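Side-chain contacts in 3-carboxy-cis,cis-muconate cycloisomerase (Acinetobacter calcoaceticus, PDB 1Q5N), which belongs to the lyase family of mainly helical enzymes and is a cycloisomerase that assembles from four copies of its chain: residues A36-Q41 with S50-I55; A42-I47 with V214-K219; G245-N250 with Q336-A341; A292-A297 with L342-D347. All blocks are in the same frame, centred on the assembly; numbering follows the deposited sequence.

The four contacts form two pairs at separate places in one elongated, mostly helical chain. Contacts 1 and 2 share helix 23-43 and have their centres about 38 and 36 Å, respectively, from the centre of the chain. Their own centres are about 9 Å apart, and they touch where Ala52 CB meets Ala42 CB at 3.4 Å. Contacts 3 and 4 share helix 323-351 and lie much nearer the middle, about 4 and 11 Å from the chain centre. Their centres are also about 9 Å apart, and Ile247 CG2 meets Leu342 CD2 at 3.8 Å. The two pairs do not touch: contacts 2 and 3 remain about 22 Å apart at their nearest atoms. All four are packing contacts within the fold.

Contact 1: residues A36-Q41 with S50-I55; sequences ALAQAQ and SAATVI. Unlike the reference sequence in segment 36-41: Ala40 (reference Gln). Unlike the reference sequence in segment 50-55: Thr53 (reference Asn), Val54 (reference Cys), Ile55 (reference Asp).
Ala38 is the hub of this contact, meeting both Ala52 and Ile55 of the facing helix. The Ala52 methyl presses on the backbone as well as on a side chain. Ala52 CB lies 3.7 Å from Ala38 O and 4.4 Å from Ala38 CB. It also approaches the backbone of the next residue, with Gln39 CA 4.4 Å from Ala52 CB. Ile55 offers two methyl groups to Ala38. Ile55 CD1 is 4.0 Å from Ala38 CB, and Ile55 CG2 is 4.2 Å from the same atom. The first torsion sets CG2 anti to the backbone N and CG1 beside it (chi1 -70°), and the extended second torsion (chi2 170°) carries CD1 to Ala38. The Ala38 methyl thus meets both branches of the isoleucine.

Small residues let the backbones come close. Ala38 CA and Ala52 CA are 5.1 Å apart, and the segment axes approach to 8.6 Å. The helices run nearly antiparallel, at 158°, as the two arms of a helical hairpin. The side chains that meet are apolar, and the contact is largely buried. Helix 210-221 packs on another side of segment 36-41, touching Ala36, Gln39 and Ala40. Loop residues Tyr103 and Ala100 pack against Ala51 and Val54 of helix 49-59.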
loop_
_atom_site.group_PDB
_atom_site.type_symbol
_atom_site.label_atom_id
_atom_site.label_comp_id
_atom_site.label_asym_id
_atom_site.label_seq_id
_atom_site.Cartn_x
_atom_site.Cartn_y
_atom_site.Cartn_z
ATOM N N ALA A 36 8.578 -32.697 17.754
ATOM C CA ALA A 36 7.285 -32.789 18.411
ATOM C C ALA A 36 6.357 -33.744 17.685
ATOM O O ALA A 36 5.546 -34.436 18.315
ATOM C CB ALA A 36 6.647 -31.415 18.527
ATOM N N LEU A 37 6.477 -33.768 16.356
ATOM C CA LEU A 37 5.662 -34.632 15.506
ATOM C C LEU A 37 5.948 -36.137 15.766
ATOM O O LEU A 37 5.020 -36.938 15.852
ATOM C CB LEU A 37 5.925 -34.319 14.022
ATOM C CG LEU A 37 5.106 -35.197 13.057
ATOM C CD1 LEU A 37 3.638 -34.940 13.276
ATOM C CD2 LEU A 37 5.480 -34.908 11.621
ATOM N N ALA A 38 7.232 -36.490 15.849
ATOM C CA ALA A 38 7.672 -37.853 16.098
ATOM C C ALA A 38 7.233 -38.241 17.503
ATOM O O ALA A 38 6.715 -39.336 17.706
ATOM C CB ALA A 38 9.175 -37.951 15.972
ATOM N N GLN A 39 7.402 -37.341 18.460
ATOM C CA GLN A 39 6.982 -37.644 19.806
ATOM C C GLN A 39 5.490 -37.839 19.942
ATOM O O GLN A 39 5.049 -38.752 20.637
ATOM C CB GLN A 39 7.403 -36.553 20.766
ATOM C CG GLN A 39 8.874 -36.540 21.057
ATOM C CD GLN A 39 9.195 -35.549 22.176
ATOM O OE1 GLN A 39 9.685 -35.950 23.248
ATOM N NE2 GLN A 39 8.904 -34.248 21.947
ATOM N N ALA A 40 4.705 -36.976 19.297
ATOM C CA ALA A 40 3.257 -37.077 19.396
ATOM C C ALA A 40 2.782 -38.365 18.769
ATOM O O ALA A 40 1.849 -38.979 19.271
ATOM C CB ALA A 40 2.585 -35.896 18.723
ATOM N N GLN A 41 3.428 -38.766 17.674
ATOM C CA GLN A 41 3.041 -39.992 16.983
ATOM C C GLN A 41 3.408 -41.255 17.783
ATOM O O GLN A 41 2.621 -42.201 17.830
ATOM C CB GLN A 41 3.659 -40.047 15.580
ATOM C CG GLN A 41 3.046 -39.046 14.667
ATOM C CD GLN A 41 3.718 -38.977 13.304
ATOM O OE1 GLN A 41 4.901 -39.302 13.156
ATOM N NE2 GLN A 41 2.962 -38.525 12.296
ATOM N N SER A 50 10.618 -46.250 19.831
ATOM C CA SER A 50 12.044 -46.356 19.628
ATOM C C SER A 50 12.532 -45.267 18.663
ATOM O O SER A 50 13.473 -44.533 18.976
ATOM C CB SER A 50 12.377 -47.740 19.079
ATOM O OG SER A 50 13.306 -47.646 18.005
ATOM N N ALA A 51 11.889 -45.168 17.491
ATOM C CA ALA A 51 12.262 -44.193 16.461
ATOM C C ALA A 51 12.205 -42.753 16.983
ATOM O O ALA A 51 13.126 -41.966 16.741
ATOM C CB ALA A 51 11.359 -44.359 15.240
ATOM N N ALA A 52 11.133 -42.429 17.714
ATOM C CA ALA A 52 10.955 -41.102 18.288
ATOM C C ALA A 52 12.144 -40.732 19.165
ATOM O O ALA A 52 12.631 -39.586 19.124
ATOM C CB ALA A 52 9.679 -41.043 19.114
ATOM N N THR A 53 12.618 -41.691 19.964
ATOM C CA THR A 53 13.749 -41.416 20.851
ATOM C C THR A 53 15.049 -41.153 20.071
ATOM O O THR A 53 15.830 -40.293 20.455
ATOM C CB THR A 53 13.957 -42.563 21.894
ATOM O OG1 THR A 53 12.891 -42.528 22.853
ATOM C CG2 THR A 53 15.253 -42.376 22.654
ATOM N N VAL A 54 15.275 -41.883 18.987
ATOM C CA VAL A 54 16.467 -41.664 18.185
ATOM C C VAL A 54 16.406 -40.291 17.475
ATOM O O VAL A 54 17.399 -39.562 17.384
ATOM C CB VAL A 54 16.598 -42.758 17.145
ATOM C CG1 VAL A 54 17.598 -42.354 16.072
ATOM C CG2 VAL A 54 17.018 -44.043 17.825
ATOM N N ILE A 55 15.229 -39.952 16.964
ATOM C CA ILE A 55 15.024 -38.673 16.298
ATOM C C ILE A 55 15.233 -37.526 17.346
ATOM O O ILE A 55 16.012 -36.601 17.133
ATOM C CB ILE A 55 13.593 -38.643 15.686
ATOM C CG1 ILE A 55 13.514 -39.597 14.500
ATOM C CG2 ILE A 55 13.232 -37.258 15.246
ATOM C CD1 ILE A 55 12.115 -39.790 14.015
#

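Contact 2: residues A42-I47 with V214-K219; sequences AQVGVI and VEAYAK
Ala216 receives Gln43 and Val44 in a small packing contact, where segment 42-47 meets helix 210-221 in the mainly helical fold of the fumarase/aspartase (lyase) family. Ala216 has the largest buried surface of the three. Its CB bond points toward segment 42-47, so one methyl meets two different side chains. Gln43 comes next. It reaches over with CG anti to the backbone N (chi1 160°) and an extended chain beyond, which carries the amide across to the other helix. Gln43 OE1 ends 4.0 Å from Ala216 CB, a van der Waals approach. The polar partner of this amide is Gln220, one turn beyond Ala216 on the same helix: Gln43 NE2 is hydrogen-bonded to Gln220 OE1. That bond probably steadies the amide, with OE1 toward the methyl.

Val44 adds a thinner layer of apolar contact. It also packs on Ile212 and Val213, so it joins a wider patch of helix 210-221. The contact is only partly buried: Gln43 is exposed, while the Ala216 methyl beneath it is buried. Ala40 of helix 23-43 also packs on Ala216. Across the contact, Val44 places its CG1 branch 4.4 Å from Ala216 CB.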
loop_
_atom_site.group_PDB
_atom_site.type_symbol
_atom_site.label_atom_id
_atom_site.label_comp_id
_atom_site.label_asym_id
_atom_site.label_seq_id
_atom_site.Cartn_x
_atom_site.Cartn_y
_atom_site.Cartn_z
ATOM N N ALA A 42 4.590 -41.260 18.399
ATOM C CA ALA A 42 5.037 -42.397 19.214
ATOM C C ALA A 42 4.075 -42.534 20.395
ATOM O O ALA A 42 3.627 -43.614 20.737
ATOM C CB ALA A 42 6.481 -42.173 19.725
ATOM N N GLN A 43 3.737 -41.414 20.991
ATOM C CA GLN A 43 2.832 -41.406 22.109
ATOM C C GLN A 43 1.409 -41.963 21.838
ATOM O O GLN A 43 0.713 -42.356 22.780
ATOM C CB GLN A 43 2.785 -39.977 22.651
ATOM C CG GLN A 43 1.600 -39.646 23.486
ATOM C CD GLN A 43 1.627 -38.209 23.930
ATOM O OE1 GLN A 43 0.586 -37.633 24.315
ATOM N NE2 GLN A 43 2.826 -37.606 23.891
ATOM N N VAL A 44 0.954 -41.988 20.587
ATOM C CA VAL A 44 -0.377 -42.535 20.301
ATOM C C VAL A 44 -0.302 -43.819 19.466
ATOM O O VAL A 44 -1.316 -44.303 18.956
ATOM C CB VAL A 44 -1.282 -41.534 19.538
ATOM C CG1 VAL A 44 -1.539 -40.317 20.385
ATOM C CG2 VAL A 44 -0.647 -41.156 18.202
ATOM N N GLY A 45 0.903 -44.348 19.296
ATOM C CA GLY A 45 1.036 -45.567 18.534
ATOM C C GLY A 45 1.372 -45.471 17.058
ATOM O O GLY A 45 1.833 -46.454 16.482
ATOM N N VAL A 46 1.177 -44.327 16.416
ATOM C CA VAL A 46 1.483 -44.249 14.988
ATOM C C VAL A 46 2.926 -44.612 14.589
ATOM O O VAL A 46 3.151 -45.071 13.479
ATOM C CB VAL A 46 1.097 -42.872 14.432
ATOM C CG1 VAL A 46 1.413 -42.785 12.931
ATOM C CG2 VAL A 46 -0.388 -42.636 14.706
ATOM N N ILE A 47 3.918 -44.374 15.436
ATOM C CA ILE A 47 5.263 -44.821 15.069
ATOM C C ILE A 47 5.869 -45.374 16.346
ATOM O O ILE A 47 5.441 -45.019 17.454
ATOM C CB ILE A 47 6.202 -43.714 14.498
ATOM C CG1 ILE A 47 6.570 -42.722 15.600
ATOM C CG2 ILE A 47 5.571 -43.079 13.259
ATOM C CD1 ILE A 47 7.650 -41.768 15.217
ATOM N N VAL A 214 -3.078 -34.784 15.903
ATOM C CA VAL A 214 -3.025 -33.320 15.919
ATOM C C VAL A 214 -3.127 -32.854 17.356
ATOM O O VAL A 214 -2.412 -31.937 17.790
ATOM C CB VAL A 214 -4.192 -32.678 15.103
ATOM C CG1 VAL A 214 -4.068 -31.149 15.090
ATOM C CG2 VAL A 214 -4.137 -33.174 13.688
ATOM N N GLU A 215 -4.014 -33.492 18.105
ATOM C CA GLU A 215 -4.199 -33.130 19.488
ATOM C C GLU A 215 -2.901 -33.258 20.298
ATOM O O GLU A 215 -2.524 -32.346 21.038
ATOM C CB GLU A 215 -5.299 -33.991 20.060
ATOM C CG GLU A 215 -5.470 -33.892 21.544
ATOM C CD GLU A 215 -6.534 -34.863 21.997
ATOM O OE1 GLU A 215 -6.362 -36.091 21.731
ATOM O OE2 GLU A 215 -7.542 -34.400 22.585
ATOM N N ALA A 216 -2.203 -34.369 20.121
ATOM C CA ALA A 216 -0.965 -34.592 20.848
ATOM C C ALA A 216 0.184 -33.749 20.294
ATOM O O ALA A 216 1.151 -33.461 20.994
ATOM C CB ALA A 216 -0.584 -36.084 20.809
ATOM N N TYR A 217 0.115 -33.385 19.022
ATOM C CA TYR A 217 1.166 -32.552 18.440
ATOM C C TYR A 217 1.020 -31.130 19.030
ATOM O O TYR A 217 1.983 -30.522 19.451
ATOM C CB TYR A 217 1.006 -32.567 16.917
ATOM C CG TYR A 217 1.913 -31.636 16.120
ATOM C CD1 TYR A 217 3.294 -31.804 16.108
ATOM C CD2 TYR A 217 1.359 -30.648 15.293
ATOM C CE1 TYR A 217 4.101 -31.018 15.280
ATOM C CE2 TYR A 217 2.147 -29.861 14.473
ATOM C CZ TYR A 217 3.512 -30.051 14.463
ATOM O OH TYR A 217 4.272 -29.297 13.603
ATOM N N ALA A 218 -0.202 -30.628 19.085
ATOM C CA ALA A 218 -0.454 -29.310 19.632
ATOM C C ALA A 218 0.073 -29.288 21.063
ATOM O O ALA A 218 0.845 -28.409 21.452
ATOM C CB ALA A 218 -1.958 -29.014 19.607
ATOM N N LYS A 219 -0.331 -30.286 21.837
ATOM C CA LYS A 219 0.070 -30.383 23.246
ATOM C C LYS A 219 1.571 -30.399 23.445
ATOM O O LYS A 219 2.082 -29.694 24.296
ATOM C CB LYS A 219 -0.556 -31.618 23.841
ATOM C CG LYS A 219 -0.546 -31.678 25.328
ATOM C CD LYS A 219 -1.624 -32.668 25.769
ATOM C CE LYS A 219 -3.016 -32.178 25.287
ATOM N NZ LYS A 219 -4.098 -33.203 25.504
#

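Contact 3: residues G245-N250 with Q336-A341; sequences GIITGN and QLTAGA
This is a buried helix-to-helix contact near the centre of the chain, made by Ile247 and Thr248 of helix 235-261 against Thr338 of helix 323-351. Both are among the long helices that form the central bundle in this family. The backbones are close, with Thr248 CA and Thr338 CA 5.5 Å apart. Two sets of side-chain atoms meet here. The first is a pair of hydroxyls: Thr248 OG1 lies 2.9 Å from Thr338 OG1, and the two side chains meet at a slant. Each hydroxyl also turns back to its own helix. Thr338 OG1 is hydrogen-bonded to Ile334 O, and Thr248 OG1 makes a weak bond to Leu244 O. These bonds give both buried hydroxyls a backbone acceptor, the one from Thr248 weakly.

The second set is methyl packing. Ile247 CG2 lies 3.8 Å from Thr338 CG2, and these side chains are roughly perpendicular. In Thr338 the methyl is anti to the backbone N while OG1 lies beside it (chi1 -60°). The residue therefore shows its hydroxyl to Thr248 and its methyl to Ile247. Thr248 OG1 is also 3.7 Å from Thr338 CG2, so it borders both branches.

Helix 290-311 packs nearby, with Val302 touching both Thr248 and Leu337. Helix 166-191 lies against Ile247 through Asp180, and the second subunit reaches Ile246 and Asn250.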
loop_
_atom_site.group_PDB
_atom_site.type_symbol
_atom_site.label_atom_id
_atom_site.label_comp_id
_atom_site.label_asym_id
_atom_site.label_seq_id
_atom_site.Cartn_x
_atom_site.Cartn_y
_atom_site.Cartn_z
ATOM N N GLY A 245 1.033 -3.563 13.518
ATOM C CA GLY A 245 0.853 -2.347 12.760
ATOM C C GLY A 245 0.302 -1.203 13.626
ATOM O O GLY A 245 0.756 -0.065 13.489
ATOM N N ILE A 246 -0.653 -1.485 14.514
ATOM C CA ILE A 246 -1.207 -0.452 15.361
ATOM C C ILE A 246 -0.161 0.040 16.362
ATOM O O ILE A 246 -0.051 1.240 16.627
ATOM C CB ILE A 246 -2.440 -0.961 16.116
ATOM C CG1 ILE A 246 -3.618 -1.116 15.140
ATOM C CG2 ILE A 246 -2.797 -0.012 17.259
ATOM C CD1 ILE A 246 -4.746 -1.940 15.761
ATOM N N ILE A 247 0.644 -0.880 16.887
ATOM C CA ILE A 247 1.664 -0.481 17.839
ATOM C C ILE A 247 2.665 0.432 17.143
ATOM O O ILE A 247 3.093 1.439 17.712
ATOM C CB ILE A 247 2.414 -1.728 18.442
ATOM C CG1 ILE A 247 1.430 -2.507 19.330
ATOM C CG2 ILE A 247 3.720 -1.282 19.165
ATOM C CD1 ILE A 247 1.881 -3.960 19.645
ATOM N N THR A 248 3.044 0.092 15.917
ATOM C CA THR A 248 4.013 0.936 15.238
ATOM C C THR A 248 3.389 2.294 14.969
ATOM O O THR A 248 4.076 3.309 15.105
ATOM C CB THR A 248 4.489 0.312 13.932
ATOM O OG1 THR A 248 5.261 -0.835 14.262
ATOM C CG2 THR A 248 5.363 1.296 13.112
ATOM N N GLY A 249 2.098 2.324 14.612
ATOM C CA GLY A 249 1.455 3.614 14.402
ATOM C C GLY A 249 1.447 4.460 15.704
ATOM O O GLY A 249 1.629 5.674 15.637
ATOM N N ASN A 250 1.233 3.843 16.880
ATOM C CA ASN A 250 1.233 4.613 18.142
ATOM C C ASN A 250 2.601 5.264 18.413
ATOM O O ASN A 250 2.658 6.431 18.824
ATOM C CB ASN A 250 0.904 3.740 19.392
ATOM C CG ASN A 250 -0.542 3.264 19.429
ATOM O OD1 ASN A 250 -1.481 4.036 19.165
ATOM N ND2 ASN A 250 -0.738 2.001 19.786
ATOM N N GLN A 336 10.157 -7.209 13.124
ATOM C CA GLN A 336 11.444 -6.570 13.320
ATOM C C GLN A 336 11.403 -5.045 13.388
ATOM O O GLN A 336 12.128 -4.459 14.204
ATOM C CB GLN A 336 12.413 -7.012 12.233
ATOM C CG GLN A 336 13.067 -8.326 12.555
ATOM C CD GLN A 336 13.880 -8.824 11.378
ATOM O OE1 GLN A 336 13.325 -9.372 10.434
ATOM N NE2 GLN A 336 15.179 -8.601 11.408
ATOM N N LEU A 337 10.567 -4.399 12.560
ATOM C CA LEU A 337 10.438 -2.938 12.573
ATOM C C LEU A 337 9.688 -2.475 13.817
ATOM O O LEU A 337 10.020 -1.411 14.390
ATOM C CB LEU A 337 9.721 -2.416 11.308
ATOM C CG LEU A 337 10.568 -2.536 10.036
ATOM C CD1 LEU A 337 9.743 -2.460 8.796
ATOM C CD2 LEU A 337 11.603 -1.438 10.042
ATOM N N THR A 338 8.687 -3.254 14.240
ATOM C CA THR A 338 7.899 -2.893 15.409
ATOM C C THR A 338 8.748 -2.985 16.698
ATOM O O THR A 338 8.725 -2.069 17.546
ATOM C CB THR A 338 6.661 -3.819 15.554
ATOM O OG1 THR A 338 5.837 -3.704 14.399
ATOM C CG2 THR A 338 5.843 -3.451 16.816
ATOM N N ALA A 339 9.489 -4.090 16.847
ATOM C CA ALA A 339 10.339 -4.297 18.027
ATOM C C ALA A 339 11.442 -3.222 17.978
ATOM O O ALA A 339 11.796 -2.637 19.006
ATOM C CB ALA A 339 10.949 -5.742 18.008
ATOM N N GLY A 340 11.978 -2.944 16.779
ATOM C CA GLY A 340 12.980 -1.875 16.673
ATOM C C GLY A 340 12.399 -0.503 17.060
ATOM O O GLY A 340 12.995 0.278 17.812
ATOM N N ALA A 341 11.196 -0.207 16.595
ATOM C CA ALA A 341 10.603 1.095 16.909
ATOM C C ALA A 341 10.285 1.194 18.410
ATOM O O ALA A 341 10.425 2.253 19.004
ATOM C CB ALA A 341 9.286 1.340 16.041
#

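Contact 4: residues A292-A297 with L342-D347; sequences AASVLA and LERTLD
Arg344 and Thr345 meet Ser294 and Val295 where helix 323-351 packs against helix 290-311. The two segments run in roughly opposite directions, at 144°, with axes 9.3 Å apart. On its helix Arg344 contributes most, and its CB and CD do most of the touching; Val295 matches it from the other side. Arg344 CG lies anti to the carbonyl carbon (chi1 -80°), and the chain stays extended from CG to NE. This carries CD past Ser294, where Arg344 CD sits 3.7 Å from Ser294 CB. Ser294 OG is 4.0 Å from the same Arg344 CD.

Nearer the backbone of the same arginine, Val295 CG2 lies 4.1 Å from Arg344 CB. The two side chains run alongside but point opposite ways. Val295 turns this methyl beside its backbone N, leaving CG1 anti to it (chi1 176°). The same Val295 CG2 meets a second partner, Thr345 OG1, 3.7 Å away. Val295 approaches Thr345 nearly at right angles.

The polar ends are engaged with other parts of the chain. Arg344 NH2 is hydrogen-bonded to Ser10 O and Tyr13 O, and Ser294 OG to Leu11 O. Thr345 OG1 is hydrogen-bonded to Ala341 O within its own helix. Ala293, Leu296 and Ala297 of helix 290-311 pack against other subunits.

The chemistry is therefore divided. Between the two helices the contact is van der Waals packing of carbon on carbon, with the Thr345 and Ser294 oxygens at its margin. The guanidinium and the serine hydroxyl bind N-terminal backbone carbonyls, which ties that part of the chain to both helices.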
loop_
_atom_site.group_PDB
_atom_site.type_symbol
_atom_site.label_atom_id
_atom_site.label_comp_id
_atom_site.label_asym_id
_atom_site.label_seq_id
_atom_site.Cartn_x
_atom_site.Cartn_y
_atom_site.Cartn_z
ATOM N N ALA A 292 13.901 9.349 16.420
ATOM C CA ALA A 292 12.669 9.651 15.691
ATOM C C ALA A 292 12.798 9.214 14.218
ATOM O O ALA A 292 11.852 8.657 13.651
ATOM C CB ALA A 292 12.345 11.175 15.792
ATOM N N ALA A 293 13.975 9.446 13.628
ATOM C CA ALA A 293 14.212 9.084 12.246
ATOM C C ALA A 293 13.940 7.579 11.988
ATOM O O ALA A 293 13.274 7.211 11.007
ATOM C CB ALA A 293 15.653 9.475 11.840
ATOM N N SER A 294 14.423 6.714 12.874
ATOM C CA SER A 294 14.173 5.273 12.742
ATOM C C SER A 294 12.696 4.933 12.956
ATOM O O SER A 294 12.110 4.159 12.214
ATOM C CB SER A 294 14.947 4.487 13.800
ATOM O OG SER A 294 16.322 4.650 13.590
ATOM N N VAL A 295 12.116 5.473 14.020
ATOM C CA VAL A 295 10.729 5.185 14.297
ATOM C C VAL A 295 9.822 5.687 13.162
ATOM O O VAL A 295 8.884 5.008 12.798
ATOM C CB VAL A 295 10.271 5.799 15.683
ATOM C CG1 VAL A 295 8.791 5.572 15.913
ATOM C CG2 VAL A 295 11.046 5.120 16.831
ATOM N N LEU A 296 10.121 6.846 12.588
ATOM C CA LEU A 296 9.275 7.379 11.556
ATOM C C LEU A 296 9.476 6.587 10.266
ATOM O O LEU A 296 8.538 6.447 9.487
ATOM C CB LEU A 296 9.502 8.890 11.395
ATOM C CG LEU A 296 8.837 9.667 12.554
ATOM C CD1 LEU A 296 9.274 11.149 12.572
ATOM C CD2 LEU A 296 7.323 9.563 12.431
ATOM N N ALA A 297 10.674 6.038 10.054
ATOM C CA ALA A 297 10.891 5.179 8.886
ATOM C C ALA A 297 10.020 3.886 9.061
ATOM O O ALA A 297 9.416 3.399 8.122
ATOM C CB ALA A 297 12.360 4.811 8.752
ATOM N N LEU A 342 9.841 0.093 19.005
ATOM C CA LEU A 342 9.534 0.057 20.441
ATOM C C LEU A 342 10.807 0.248 21.241
ATOM O O LEU A 342 10.824 0.983 22.226
ATOM C CB LEU A 342 8.918 -1.289 20.821
ATOM C CG LEU A 342 7.471 -1.380 20.460
ATOM C CD1 LEU A 342 6.996 -2.800 20.626
ATOM C CD2 LEU A 342 6.730 -0.417 21.373
ATOM N N GLU A 343 11.880 -0.410 20.822
ATOM C CA GLU A 343 13.103 -0.254 21.572
ATOM C C GLU A 343 13.596 1.220 21.595
ATOM O O GLU A 343 14.005 1.706 22.645
ATOM C CB GLU A 343 14.194 -1.181 21.018
ATOM C CG GLU A 343 15.587 -0.798 21.455
ATOM C CD GLU A 343 16.577 -1.888 21.152
ATOM O OE1 GLU A 343 16.717 -2.805 22.006
ATOM O OE2 GLU A 343 17.191 -1.848 20.051
ATOM N N ARG A 344 13.596 1.920 20.454
ATOM C CA ARG A 344 14.022 3.313 20.450
ATOM C C ARG A 344 13.025 4.214 21.223
ATOM O O ARG A 344 13.424 5.118 21.958
ATOM C CB ARG A 344 14.226 3.758 19.021
ATOM C CG ARG A 344 15.561 3.256 18.585
ATOM C CD ARG A 344 15.615 3.087 17.151
ATOM N NE ARG A 344 16.691 2.165 16.806
ATOM C CZ ARG A 344 16.507 0.867 16.527
ATOM N NH1 ARG A 344 15.294 0.324 16.539
ATOM N NH2 ARG A 344 17.553 0.104 16.235
ATOM N N THR A 345 11.730 3.946 21.098
ATOM C CA THR A 345 10.760 4.732 21.842
ATOM C C THR A 345 11.005 4.597 23.381
ATOM O O THR A 345 10.998 5.604 24.116
ATOM C CB THR A 345 9.333 4.313 21.445
ATOM O OG1 THR A 345 9.196 4.541 20.039
ATOM C CG2 THR A 345 8.233 5.124 22.238
ATOM N N LEU A 346 11.232 3.373 23.865
ATOM C CA LEU A 346 11.524 3.155 25.298
ATOM C C LEU A 346 12.730 4.013 25.741
ATOM O O LEU A 346 12.633 4.748 26.717
ATOM C CB LEU A 346 11.816 1.678 25.563
ATOM C CG LEU A 346 11.934 1.331 27.048
ATOM C CD1 LEU A 346 10.725 1.809 27.844
ATOM C CD2 LEU A 346 12.069 -0.187 27.126
ATOM N N ASP A 347 13.852 3.927 25.029
ATOM C CA ASP A 347 15.015 4.760 25.354
ATOM C C ASP A 347 14.634 6.241 25.533
ATOM O O ASP A 347 15.083 6.893 26.474
ATOM C CB ASP A 347 16.064 4.721 24.241
ATOM C CG ASP A 347 16.835 3.463 24.227
ATOM O OD1 ASP A 347 16.685 2.684 25.203
ATOM O OD2 ASP A 347 17.589 3.244 23.240
#